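Local coordinates for protein Zn-dependent hydrolase, glyoxylase (Echinicola vietnamensis, PDB 6T5K) that binds two zinc ions and, as a class B metallo-beta-lactamase, probably hydrolyses beta-lactam antibiotics to substituted beta-amino acids, at residues 71-76 with 103-109; 93-98 with 117-121; 156-160 with 208-213; 182-186 with 219-225. All blocks are in the same frame, centred on the assembly; numbering follows the deposited sequence.

Contact 1: residues 71-76 with 103-109; sequences DTPSTS and LDCLGGL. With ZN (zinc ion), chain H.
Thr72 bonds to both Cys105 and Gly108, in the short helix and turn that follow from the HxHxD zinc-binding motif (His100, His102, Asp104) that marks the metallo-beta-lactamase fold. Its backbone N gives an almost straight bond (174°) to Cys105 O at 2.9 Å. The hydroxyl does the rest. With OG1 held between the backbone N and the carbonyl carbon (chi1 68°), it faces the turn and accepts from Gly108 N at 3.0 Å, while its own proton goes to Pro73 O, 2.8 Å from OG1. Thr72 is thus tied to its own loop and to the turn through one oxygen, and its other branch, CG2, rests on Leu109 CD2 at 3.9 Å. Further along the loop the two segments close up at Gly107, whose CA comes within 3.4 Å of Ser74 O in a CA-H...O contact. The hydroxyl of Ser74 lies beside the CA and CB of Asp104.

Asp71 lies beside the motif without touching the metal. Its carboxylate lies alongside Cys105, OD1 coming within 3.5 Å of Cys105 CB, and OD1 is hydrogen-bonded to Thr99 OG1, one residue before the motif. Across this backbone, Asp104 turns the other way: a chi1 of 57° sends its carboxylate off from the loop 71-76 and toward the metal. The two oxygens then divide the work, OD2 binding the zinc ion directly at 2.3 Å and OD1 accepting a hydrogen bond of 2.6 Å from water 1, itself a ligand of that zinc.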
loop_
_atom_site.group_PDB
_atom_site.type_symbol
_atom_site.label_atom_id
_atom_site.label_comp_id
_atom_site.label_asym_id
_atom_site.label_seq_id
_atom_site.Cartn_x
_atom_site.Cartn_y
_atom_site.Cartn_z
ATOM N N ASP A 71 1.198 -3.692 1.807
ATOM C CA ASP A 71 -0.110 -4.327 1.924
ATOM C C ASP A 71 -0.086 -5.769 1.439
ATOM O O ASP A 71 0.587 -6.118 0.455
ATOM C CB ASP A 71 -1.217 -3.561 1.211
ATOM C CG ASP A 71 -1.648 -2.309 1.952
ATOM O OD1 ASP A 71 -1.041 -1.959 2.985
ATOM O OD2 ASP A 71 -2.605 -1.661 1.470
ATOM N N THR A 72 -0.807 -6.592 2.139
ATOM C CA THR A 72 -1.106 -7.918 1.633
ATOM C C THR A 72 -2.424 -7.875 0.870
ATOM O O THR A 72 -3.267 -7.007 1.126
ATOM C CB THR A 72 -1.255 -8.928 2.771
ATOM O OG1 THR A 72 -2.422 -8.644 3.553
ATOM C CG2 THR A 72 -0.056 -8.902 3.686
ATOM N N PRO A 73 -2.622 -8.785 -0.075
ATOM C CA PRO A 73 -3.991 -9.107 -0.485
ATOM C C PRO A 73 -4.858 -9.440 0.729
ATOM O O PRO A 73 -4.337 -9.735 1.807
ATOM C CB PRO A 73 -3.809 -10.310 -1.417
ATOM C CG PRO A 73 -2.382 -10.163 -1.949
ATOM C CD PRO A 73 -1.615 -9.604 -0.767
ATOM N N SER A 74 -6.182 -9.385 0.591
ATOM C CA SER A 74 -7.050 -9.604 1.751
ATOM C C SER A 74 -6.942 -11.018 2.300
ATOM O O SER A 74 -7.137 -11.244 3.506
ATOM C CB SER A 74 -8.513 -9.363 1.364
ATOM O OG SER A 74 -8.759 -7.982 1.165
ATOM N N THR A 75 -6.701 -11.989 1.441
ATOM C CA THR A 75 -6.797 -13.360 1.886
ATOM C C THR A 75 -5.418 -13.996 1.942
ATOM O O THR A 75 -4.479 -13.574 1.259
ATOM C CB THR A 75 -7.684 -14.212 0.981
ATOM O OG1 THR A 75 -6.929 -14.528 -0.165
ATOM C CG2 THR A 75 -8.975 -13.509 0.565
ATOM N N SER A 76 -5.314 -15.033 2.781
ATOM C CA SER A 76 -4.091 -15.823 2.862
ATOM C C SER A 76 -3.736 -16.419 1.508
ATOM O O SER A 76 -2.565 -16.404 1.097
ATOM C CB SER A 76 -4.280 -16.948 3.883
ATOM O OG SER A 76 -4.024 -16.499 5.196
ATOM N N LEU A 103 -8.284 -5.290 6.712
ATOM C CA LEU A 103 -7.898 -6.588 6.136
ATOM C C LEU A 103 -7.311 -6.489 4.728
ATOM O O LEU A 103 -6.541 -7.375 4.333
ATOM C CB LEU A 103 -9.077 -7.560 6.211
ATOM C CG LEU A 103 -9.416 -8.009 7.639
ATOM C CD1 LEU A 103 -10.724 -8.778 7.603
ATOM C CD2 LEU A 103 -8.319 -8.892 8.237
ATOM N N ASP A 104 -7.614 -5.437 3.973
ATOM C CA ASP A 104 -6.978 -5.252 2.666
ATOM C C ASP A 104 -5.576 -4.658 2.782
ATOM O O ASP A 104 -4.988 -4.242 1.769
ATOM C CB ASP A 104 -7.860 -4.421 1.708
ATOM C CG ASP A 104 -8.252 -3.041 2.252
ATOM O OD1 ASP A 104 -8.582 -2.950 3.465
ATOM O OD2 ASP A 104 -8.271 -2.048 1.436
ATOM N N CYS A 105 -5.055 -4.602 4.003
ATOM C CA CYS A 105 -3.669 -4.282 4.277
ATOM C C CYS A 105 -2.942 -5.431 4.941
ATOM O O CYS A 105 -1.739 -5.596 4.721
ATOM C CB CYS A 105 -3.581 -3.060 5.199
ATOM S SG CYS A 105 -4.449 -1.648 4.572
ATOM N N LEU A 106 -3.628 -6.216 5.797
ATOM C CA LEU A 106 -2.889 -7.168 6.614
ATOM C C LEU A 106 -3.538 -8.535 6.729
ATOM O O LEU A 106 -3.054 -9.365 7.504
ATOM C CB LEU A 106 -2.588 -6.595 8.012
ATOM C CG LEU A 106 -3.706 -5.852 8.751
ATOM C CD1 LEU A 106 -4.822 -6.827 9.064
ATOM C CD2 LEU A 106 -3.181 -5.264 10.024
ATOM N N GLY A 107 -4.590 -8.809 5.966
ATOM C CA GLY A 107 -5.248 -10.091 6.092
ATOM C C GLY A 107 -4.330 -11.269 5.834
ATOM O O GLY A 107 -4.546 -12.359 6.369
ATOM N N GLY A 108 -3.293 -11.071 5.036
ATOM C CA GLY A 108 -2.382 -12.147 4.703
ATOM C C GLY A 108 -1.041 -12.142 5.403
ATOM O O GLY A 108 -0.111 -12.815 4.950
ATOM N N LEU A 109 -0.920 -11.462 6.539
ATOM C CA LEU A 109 0.401 -11.354 7.146
ATOM C C LEU A 109 0.989 -12.709 7.547
ATOM O O LEU A 109 2.217 -12.867 7.554
ATOM C CB LEU A 109 0.358 -10.455 8.368
ATOM C CG LEU A 109 0.347 -8.960 8.075
ATOM C CD1 LEU A 109 0.326 -8.244 9.403
ATOM C CD2 LEU A 109 1.540 -8.523 7.249
HETATM ZN ZN ZN H . -9.063 0.100 1.531
HETATM O O HOH W 1 -9.631 -0.543 3.477
HETATM O O HOH W 2 -10.539 1.855 1.385
#

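Contact 2: residues 93-98 with 117-121; sequences VNAVVA and IPSYA
Ile117 and Val93 meet where the pair begins, ahead of the first bridge, their side chains crossing at a slant so that Ile117 CD1 lies 3.8 Å from Val93 CB. The other branch of the isoleucine, CG2, turns inward over the backbone and stops 3.7 Å from Ala95 N. Beside it the Pro118 ring sets its CG against Asn94 O at 3.3 Å. The Tyr120 ring leans back along its strand, CG lying beside the backbone N and opposite the carbonyl carbon (chi1 -64°); this carries CE1 to 3.7 Å from Ala95 CB, which meets the ring obliquely, and leaves Val96 O at the ring edge, near its plane.

Residues 93-98 and 119-121 are neighbouring parallel strands, their axes 34° apart, joined by a beta-alpha-beta crossover through the helices 103-106 and 109-114. Three backbone bonds set the register: Val96 N to Pro118 O (3.0 Å), Tyr120 N to Val96 O (2.9 Å) and Ala98 N to Tyr120 O (3.0 Å).

The two faces of the pair have different neighbours. Val96 and Ser119 look toward the crossover helix, where Leu109 packs on both; Val96 CG1, tucked between its own N and carbonyl carbon (chi1 59°), touches Ser119 CB at 3.5 Å, and Ser119 OG is bonded to His113 NE2 and Gln138 N. Val97 and Tyr120 project from the reverse face, onto Leu147 of strand 144-149, with Leu145 also against the tyrosine.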
loop_
_atom_site.group_PDB
_atom_site.type_symbol
_atom_site.label_atom_id
_atom_site.label_comp_id
_atom_site.label_asym_id
_atom_site.label_seq_id
_atom_site.Cartn_x
_atom_site.Cartn_y
_atom_site.Cartn_z
ATOM N N VAL A 93 12.697 -11.323 -0.188
ATOM C CA VAL A 93 11.629 -10.460 0.305
ATOM C C VAL A 93 12.041 -9.995 1.695
ATOM O O VAL A 93 12.099 -10.770 2.645
ATOM C CB VAL A 93 10.265 -11.155 0.303
ATOM C CG1 VAL A 93 9.217 -10.161 0.705
ATOM C CG2 VAL A 93 10.005 -11.743 -1.076
ATOM N N ASN A 94 12.353 -8.715 1.801
ATOM C CA ASN A 94 12.929 -8.183 3.027
ATOM C C ASN A 94 11.895 -7.826 4.075
ATOM O O ASN A 94 12.198 -7.887 5.268
ATOM C CB ASN A 94 13.689 -6.892 2.729
ATOM C CG ASN A 94 14.942 -7.115 1.922
ATOM O OD1 ASN A 94 15.432 -8.233 1.812
ATOM N ND2 ASN A 94 15.480 -6.049 1.362
ATOM N N ALA A 95 10.704 -7.411 3.667
ATOM C CA ALA A 95 9.744 -6.897 4.630
ATOM C C ALA A 95 8.405 -6.758 3.946
ATOM O O ALA A 95 8.323 -6.645 2.715
ATOM C CB ALA A 95 10.179 -5.534 5.185
ATOM N N VAL A 96 7.360 -6.756 4.771
ATOM C CA VAL A 96 6.027 -6.346 4.371
ATOM C C VAL A 96 5.574 -5.228 5.300
ATOM O O VAL A 96 5.888 -5.238 6.496
ATOM C CB VAL A 96 5.028 -7.520 4.361
ATOM C CG1 VAL A 96 4.908 -8.176 5.735
ATOM C CG2 VAL A 96 3.671 -7.043 3.861
ATOM N N VAL A 97 4.849 -4.260 4.744
ATOM C CA VAL A 97 4.317 -3.129 5.484
ATOM C C VAL A 97 2.799 -3.151 5.370
ATOM O O VAL A 97 2.264 -3.187 4.263
ATOM C CB VAL A 97 4.848 -1.795 4.925
ATOM C CG1 VAL A 97 4.275 -0.618 5.682
ATOM C CG2 VAL A 97 6.369 -1.764 4.963
ATOM N N ALA A 98 2.105 -3.075 6.504
ATOM C CA ALA A 98 0.647 -2.939 6.518
ATOM C C ALA A 98 0.344 -1.456 6.674
ATOM O O ALA A 98 0.713 -0.855 7.689
ATOM C CB ALA A 98 0.030 -3.692 7.688
ATOM N N ILE A 117 9.601 -13.468 7.186
ATOM C CA ILE A 117 9.686 -12.117 6.627
ATOM C C ILE A 117 9.067 -11.174 7.639
ATOM O O ILE A 117 7.908 -11.365 8.024
ATOM C CB ILE A 117 8.969 -12.020 5.276
ATOM C CG1 ILE A 117 9.538 -13.023 4.273
ATOM C CG2 ILE A 117 9.111 -10.580 4.716
ATOM C CD1 ILE A 117 8.652 -13.260 3.057
ATOM N N PRO A 118 9.772 -10.138 8.081
ATOM C CA PRO A 118 9.223 -9.280 9.126
ATOM C C PRO A 118 8.167 -8.343 8.580
ATOM O O PRO A 118 8.242 -7.891 7.436
ATOM C CB PRO A 118 10.439 -8.470 9.584
ATOM C CG PRO A 118 11.343 -8.440 8.383
ATOM C CD PRO A 118 11.164 -9.798 7.749
ATOM N N SER A 119 7.192 -8.037 9.427
ATOM C CA SER A 119 6.123 -7.117 9.089
ATOM C C SER A 119 6.209 -5.866 9.950
ATOM O O SER A 119 6.522 -5.934 11.149
ATOM C CB SER A 119 4.756 -7.770 9.246
ATOM O OG SER A 119 4.513 -8.204 10.574
ATOM N N TYR A 120 5.930 -4.735 9.319
ATOM C CA TYR A 120 6.016 -3.439 9.959
ATOM C C TYR A 120 4.731 -2.657 9.739
ATOM O O TYR A 120 4.040 -2.838 8.743
ATOM C CB TYR A 120 7.123 -2.599 9.313
ATOM C CG TYR A 120 8.509 -3.150 9.479
ATOM C CD1 TYR A 120 8.971 -4.168 8.666
ATOM C CD2 TYR A 120 9.362 -2.664 10.472
ATOM C CE1 TYR A 120 10.252 -4.676 8.815
ATOM C CE2 TYR A 120 10.650 -3.161 10.619
ATOM C CZ TYR A 120 11.083 -4.178 9.793
ATOM O OH TYR A 120 12.357 -4.673 9.936
ATOM N N ALA A 121 4.446 -1.743 10.660
ATOM C CA ALA A 121 3.283 -0.878 10.520
ATOM C C ALA A 121 3.417 0.260 11.515
ATOM O O ALA A 121 4.265 0.241 12.409
ATOM C CB ALA A 121 1.989 -1.655 10.764
#

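Contact 3: residues 156-160 with 208-213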
loop_
_atom_site.group_PDB
_atom_site.type_symbol
_atom_site.label_atom_id
_atom_site.label_comp_id
_atom_site.label_asym_id
_atom_site.label_seq_id
_atom_site.Cartn_x
_atom_site.Cartn_y
_atom_site.Cartn_z
ATOM N N VAL A 156 8.405 4.699 4.911
ATOM C CA VAL A 156 7.036 4.605 5.379
ATOM C C VAL A 156 6.839 5.771 6.325
ATOM O O VAL A 156 7.712 6.028 7.161
ATOM C CB VAL A 156 6.761 3.261 6.085
ATOM C CG1 VAL A 156 5.258 3.028 6.116
ATOM C CG2 VAL A 156 7.503 2.115 5.424
ATOM N N HIS A 157 5.750 6.521 6.146
ATOM C CA HIS A 157 5.624 7.790 6.850
ATOM C C HIS A 157 4.191 8.034 7.262
ATOM O O HIS A 157 3.281 7.829 6.464
ATOM C CB HIS A 157 6.114 8.923 5.949
ATOM C CG HIS A 157 6.438 10.200 6.654
ATOM N ND1 HIS A 157 7.701 10.743 6.627
ATOM C CD2 HIS A 157 5.668 11.065 7.352
ATOM C CE1 HIS A 157 7.696 11.892 7.279
ATOM N NE2 HIS A 157 6.483 12.104 7.741
ATOM N N TYR A 158 4.016 8.455 8.520
ATOM C CA TYR A 158 2.725 8.883 9.042
ATOM C C TYR A 158 2.590 10.397 8.917
ATOM O O TYR A 158 3.413 11.151 9.453
ATOM C CB TYR A 158 2.589 8.458 10.506
ATOM C CG TYR A 158 1.263 8.781 11.104
ATOM C CD1 TYR A 158 0.104 8.108 10.690
ATOM C CD2 TYR A 158 1.146 9.762 12.091
ATOM C CE1 TYR A 158 -1.121 8.399 11.227
ATOM C CE2 TYR A 158 -0.088 10.062 12.647
ATOM C CZ TYR A 158 -1.208 9.371 12.214
ATOM O OH TYR A 158 -2.412 9.668 12.761
ATOM N N PHE A 159 1.535 10.828 8.246
ATOM C CA PHE A 159 1.233 12.236 8.068
ATOM C C PHE A 159 -0.058 12.657 8.747
ATOM O O PHE A 159 -0.429 13.837 8.642
ATOM C CB PHE A 159 1.108 12.540 6.583
ATOM C CG PHE A 159 2.418 12.625 5.868
ATOM C CD1 PHE A 159 3.178 13.772 5.919
ATOM C CD2 PHE A 159 2.890 11.548 5.133
ATOM C CE1 PHE A 159 4.372 13.864 5.239
ATOM C CE2 PHE A 159 4.086 11.650 4.423
ATOM C CZ PHE A 159 4.833 12.791 4.502
ATOM N N GLY A 160 -0.735 11.752 9.446
ATOM C CA GLY A 160 -1.976 12.068 10.119
ATOM C C GLY A 160 -3.122 11.183 9.676
ATOM O O GLY A 160 -2.982 10.286 8.847
ATOM N N LYS A 208 -0.404 17.667 3.544
ATOM C CA LYS A 208 0.956 17.508 4.051
ATOM C C LYS A 208 1.749 16.615 3.108
ATOM O O LYS A 208 2.934 16.854 2.837
ATOM C CB LYS A 208 1.023 16.945 5.455
ATOM C CG LYS A 208 0.486 17.900 6.472
ATOM C CD LYS A 208 0.329 17.250 7.798
ATOM C CE LYS A 208 1.625 16.755 8.276
ATOM N NZ LYS A 208 1.481 15.817 9.453
ATOM N N ILE A 209 1.089 15.571 2.570
ATOM C CA ILE A 209 1.731 14.642 1.629
ATOM C C ILE A 209 2.106 15.357 0.337
ATOM O O ILE A 209 3.226 15.234 -0.160
ATOM C CB ILE A 209 0.803 13.440 1.347
ATOM C CG1 ILE A 209 0.637 12.611 2.640
ATOM C CG2 ILE A 209 1.363 12.535 0.237
ATOM C CD1 ILE A 209 -0.464 11.606 2.595
ATOM N N SER A 210 1.160 16.101 -0.232
ATOM C CA SER A 210 1.459 16.835 -1.454
ATOM C C SER A 210 2.619 17.792 -1.232
ATOM O O SER A 210 3.533 17.888 -2.063
ATOM C CB SER A 210 0.216 17.611 -1.877
ATOM O OG SER A 210 -0.860 16.721 -2.101
ATOM N N THR A 211 2.596 18.503 -0.111
ATOM C CA THR A 211 3.657 19.467 0.183
ATOM C C THR A 211 5.008 18.786 0.390
ATOM O O THR A 211 6.062 19.375 0.103
ATOM C CB THR A 211 3.249 20.263 1.422
ATOM O OG1 THR A 211 2.015 20.934 1.169
ATOM C CG2 THR A 211 4.250 21.292 1.793
ATOM N N ALA A 212 5.009 17.574 0.939
ATOM C CA ALA A 212 6.253 16.855 1.193
ATOM C C ALA A 212 6.856 16.278 -0.085
ATOM O O ALA A 212 8.083 16.170 -0.188
ATOM C CB ALA A 212 6.006 15.690 2.162
ATOM N N TYR A 213 6.014 15.853 -1.031
ATOM C CA TYR A 213 6.458 15.140 -2.234
ATOM C C TYR A 213 5.962 15.845 -3.494
ATOM O O TYR A 213 5.211 15.287 -4.290
ATOM C CB TYR A 213 5.971 13.693 -2.195
ATOM C CG TYR A 213 6.258 12.959 -0.907
ATOM C CD1 TYR A 213 7.550 12.796 -0.436
ATOM C CD2 TYR A 213 5.229 12.428 -0.169
ATOM C CE1 TYR A 213 7.818 12.113 0.735
ATOM C CE2 TYR A 213 5.474 11.742 1.004
ATOM C CZ TYR A 213 6.772 11.591 1.463
ATOM O OH TYR A 213 6.985 10.889 2.629
#
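Helix 201-212, packed on the five-stranded sheet of the metallo-beta-lactamase fold, receives Phe159 from the loop that leaves strand 152-157. The phenyl ring is held on both faces. Ile209 CG1 lies over one, 3.9 Å from the ring centroid in a CH-pi contact, and His157 CD2 lies over the opposite one, near its centre. At the ring edge, close to its plane, sits Tyr213 OH, 3.4 Å from Phe159 CZ; the planes of the two rings stand at 86°, but the pair is oblique. Ala212 CB adds a contact with Phe159 CZ at 3.9 Å.

The backbone of Phe159 is bound by Lys208. A kink at chi3 (60°) brings the lysine chain round so that NZ donates to Phe159 O at 2.9 Å, from above the carbonyl plane, while Lys208 CB stays 3.9 Å from Phe159 CD1. Beyond the pair, His157 ND1 is bonded to Glu144 OE1, Tyr213 stacks on Tyr171, and Ile169 of strand 169-172 touches Phe159, Ile209 and Tyr213 alike. Phe159 thus sits at the interface between an outer helix and one of the two central sheets of the alpha-beta/beta-alpha sandwich, the metallo-beta-lactamase fold.

Contact 4: residues 182-186 with 219-225. With ZN (zinc ion), chain H.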
loop_
_atom_site.group_PDB
_atom_site.type_symbol
_atom_site.label_atom_id
_atom_site.label_comp_id
_atom_site.label_asym_id
_atom_site.label_seq_id
_atom_site.Cartn_x
_atom_site.Cartn_y
_atom_site.Cartn_z
ATOM N N CYS A 182 -5.266 3.443 1.241
ATOM C CA CYS A 182 -6.665 3.841 1.162
ATOM C C CYS A 182 -6.888 5.284 1.556
ATOM O O CYS A 182 -8.016 5.773 1.429
ATOM C CB CYS A 182 -7.543 2.909 1.939
ATOM S SG CYS A 182 -7.286 1.212 1.388
ATOM N N LEU A 183 -5.837 5.962 2.038
ATOM C CA LEU A 183 -5.885 7.398 2.281
ATOM C C LEU A 183 -5.985 8.183 0.992
ATOM O O LEU A 183 -6.466 9.322 1.014
ATOM C CB LEU A 183 -4.589 7.793 2.998
ATOM C CG LEU A 183 -4.289 9.228 3.390
ATOM C CD1 LEU A 183 -5.282 9.721 4.382
ATOM C CD2 LEU A 183 -2.856 9.247 3.915
ATOM N N ILE A 184 -5.509 7.624 -0.123
ATOM C CA ILE A 184 -5.549 8.296 -1.412
ATOM C C ILE A 184 -6.562 7.603 -2.308
ATOM O O ILE A 184 -6.538 6.373 -2.439
ATOM C CB ILE A 184 -4.168 8.356 -2.080
ATOM C CG1 ILE A 184 -3.149 9.056 -1.154
ATOM C CG2 ILE A 184 -4.279 9.014 -3.472
ATOM C CD1 ILE A 184 -3.577 10.436 -0.697
ATOM N N LYS A 185 -7.456 8.399 -2.904
ATOM C CA LYS A 185 -8.467 7.922 -3.835
ATOM C C LYS A 185 -8.004 8.018 -5.280
ATOM O O LYS A 185 -7.233 8.904 -5.652
ATOM C CB LYS A 185 -9.764 8.716 -3.701
ATOM C CG LYS A 185 -10.333 8.670 -2.311
ATOM C CD LYS A 185 -10.597 7.249 -1.865
ATOM C CE LYS A 185 -11.417 7.226 -0.556
ATOM N NZ LYS A 185 -11.713 5.875 -0.106
ATOM N N ALA A 186 -8.461 7.063 -6.092
ATOM C CA ALA A 186 -8.304 7.178 -7.533
ATOM C C ALA A 186 -9.024 8.419 -8.038
ATOM O O ALA A 186 -10.010 8.870 -7.449
ATOM C CB ALA A 186 -8.873 5.938 -8.224
ATOM N N VAL A 219 1.287 7.941 -8.360
ATOM C CA VAL A 219 0.577 7.788 -7.095
ATOM C C VAL A 219 -0.350 6.590 -7.236
ATOM O O VAL A 219 -1.175 6.547 -8.160
ATOM C CB VAL A 219 -0.221 9.063 -6.754
ATOM C CG1 VAL A 219 -1.055 8.885 -5.492
ATOM C CG2 VAL A 219 0.724 10.237 -6.581
ATOM N N ILE A 220 -0.235 5.646 -6.302
ATOM C CA ILE A 220 -0.994 4.395 -6.307
ATOM C C ILE A 220 -2.008 4.468 -5.168
ATOM O O ILE A 220 -1.608 4.535 -3.993
ATOM C CB ILE A 220 -0.095 3.168 -6.129
ATOM C CG1 ILE A 220 0.983 3.080 -7.202
ATOM C CG2 ILE A 220 -0.962 1.892 -6.045
ATOM C CD1 ILE A 220 2.138 2.209 -6.751
ATOM N N PRO A 221 -3.303 4.504 -5.459
ATOM C CA PRO A 221 -4.325 4.535 -4.407
ATOM C C PRO A 221 -4.590 3.124 -3.917
ATOM O O PRO A 221 -4.171 2.148 -4.520
ATOM C CB PRO A 221 -5.560 5.060 -5.159
ATOM C CG PRO A 221 -5.384 4.453 -6.546
ATOM C CD PRO A 221 -3.906 4.457 -6.812
ATOM N N GLY A 222 -5.315 3.035 -2.807
ATOM C CA GLY A 222 -5.644 1.741 -2.244
ATOM C C GLY A 222 -6.633 0.955 -3.056
ATOM O O GLY A 222 -6.663 -0.276 -2.942
ATOM N N HIS A 223 -7.412 1.630 -3.900
ATOM C CA HIS A 223 -8.400 1.002 -4.763
ATOM C C HIS A 223 -8.444 1.805 -6.053
ATOM O O HIS A 223 -8.333 3.030 -6.014
ATOM C CB HIS A 223 -9.779 1.011 -4.080
ATOM C CG HIS A 223 -9.773 0.384 -2.713
ATOM N ND1 HIS A 223 -9.863 -0.979 -2.507
ATOM C CD2 HIS A 223 -9.642 0.940 -1.486
ATOM C CE1 HIS A 223 -9.790 -1.230 -1.208
ATOM N NE2 HIS A 223 -9.674 -0.078 -0.565
ATOM N N GLY A 224 -8.607 1.124 -7.187
ATOM C CA GLY A 224 -8.787 1.824 -8.453
ATOM C C GLY A 224 -7.490 2.086 -9.180
ATOM O O GLY A 224 -6.417 1.601 -8.814
ATOM N N ASN A 225 -7.610 2.899 -10.225
ATOM C CA ASN A 225 -6.484 3.179 -11.102
ATOM C C ASN A 225 -5.451 4.081 -10.435
ATOM O O ASN A 225 -5.791 5.067 -9.767
ATOM C CB ASN A 225 -6.967 3.829 -12.402
ATOM C CG ASN A 225 -7.746 2.869 -13.288
ATOM O OD1 ASN A 225 -7.482 1.676 -13.307
ATOM N ND2 ASN A 225 -8.716 3.393 -14.018
HETATM ZN ZN ZN H . -9.063 0.100 1.531
HETATM O O HOH W 3 -8.360 4.282 -2.627
HETATM O O HOH W 4 -10.102 4.944 -4.850
HETATM O O HOH W 1 -9.631 -0.543 3.477
HETATM O O HOH W 2 -10.539 1.855 1.385
#
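Cys182 and His223 bind one zinc ion together: Cys182 SG at 2.1 Å and His223 NE2 at 2.2 Å, with Asp104 OD2 and waters 1 and 2 filling the rest of the coordination shell. Sharing the metal draws SG and NE2 to within 3.3 Å of each other, the sulfur lying oblique to the imidazole. Cys182 reaches the zinc with SG on the side of its own backbone N (chi1 -55°), and Gly222, which has no side chain, runs its backbone past the sulfur.

The second shell fixes the histidine. Its ND1 is bonded to Ala55 O, which, with NE2 on the metal, settles the rotation of the ring. Its backbone is linked to the loop 182-186 by two waters rather than by direct bonds. Water 3 donates to Ile184 O at 2.8 Å and takes a weak bond from His223 N; water 4 accepts from Ala186 N at 3.0 Å and donates to His223 O at 2.9 Å.

Outside these bridges the segments pack directly: Pro221 CB lies 3.2 Å from Ile184 O, and Ile184 CG2 touches Val219 CG1 at 3.8 Å, the two side chains crossing at about a right angle. Helix 230-239 lies against Ile184 through Leu231, Leu232 and Thr235. Loops that follow strands 177-181 and 218-221 thus deliver a cysteine and a histidine to one metal, which with the aspartate makes the Asp-Cys-His zinc site typical of class B1 metallo-beta-lactamases.

In the fold
Contacts 1 and 4 share an active-site zinc ion and waters 1 and 2: Asp104 OD2 comes within 3.1 Å of His223 NE2 and 3.4 Å of Cys182 SG, although the two contact centres are about 16 Å apart. Contact 2 adjoins contact 1 in the same half of the fold, their centres about 12 Å apart. Asp71 N to Val97 O, 2.7 Å, is a probable hydrogen bond between them, and Leu109 CD2 packs on Val96 CG1 at 3.7 Å. In the other half, contact 3 leans on contact 4 through Ile209 CD1 and Leu183 CD2, 3.6 Å apart. Val97 CG1 against Val156 CG1 (3.8 Å) joins contact 2 to contact 3.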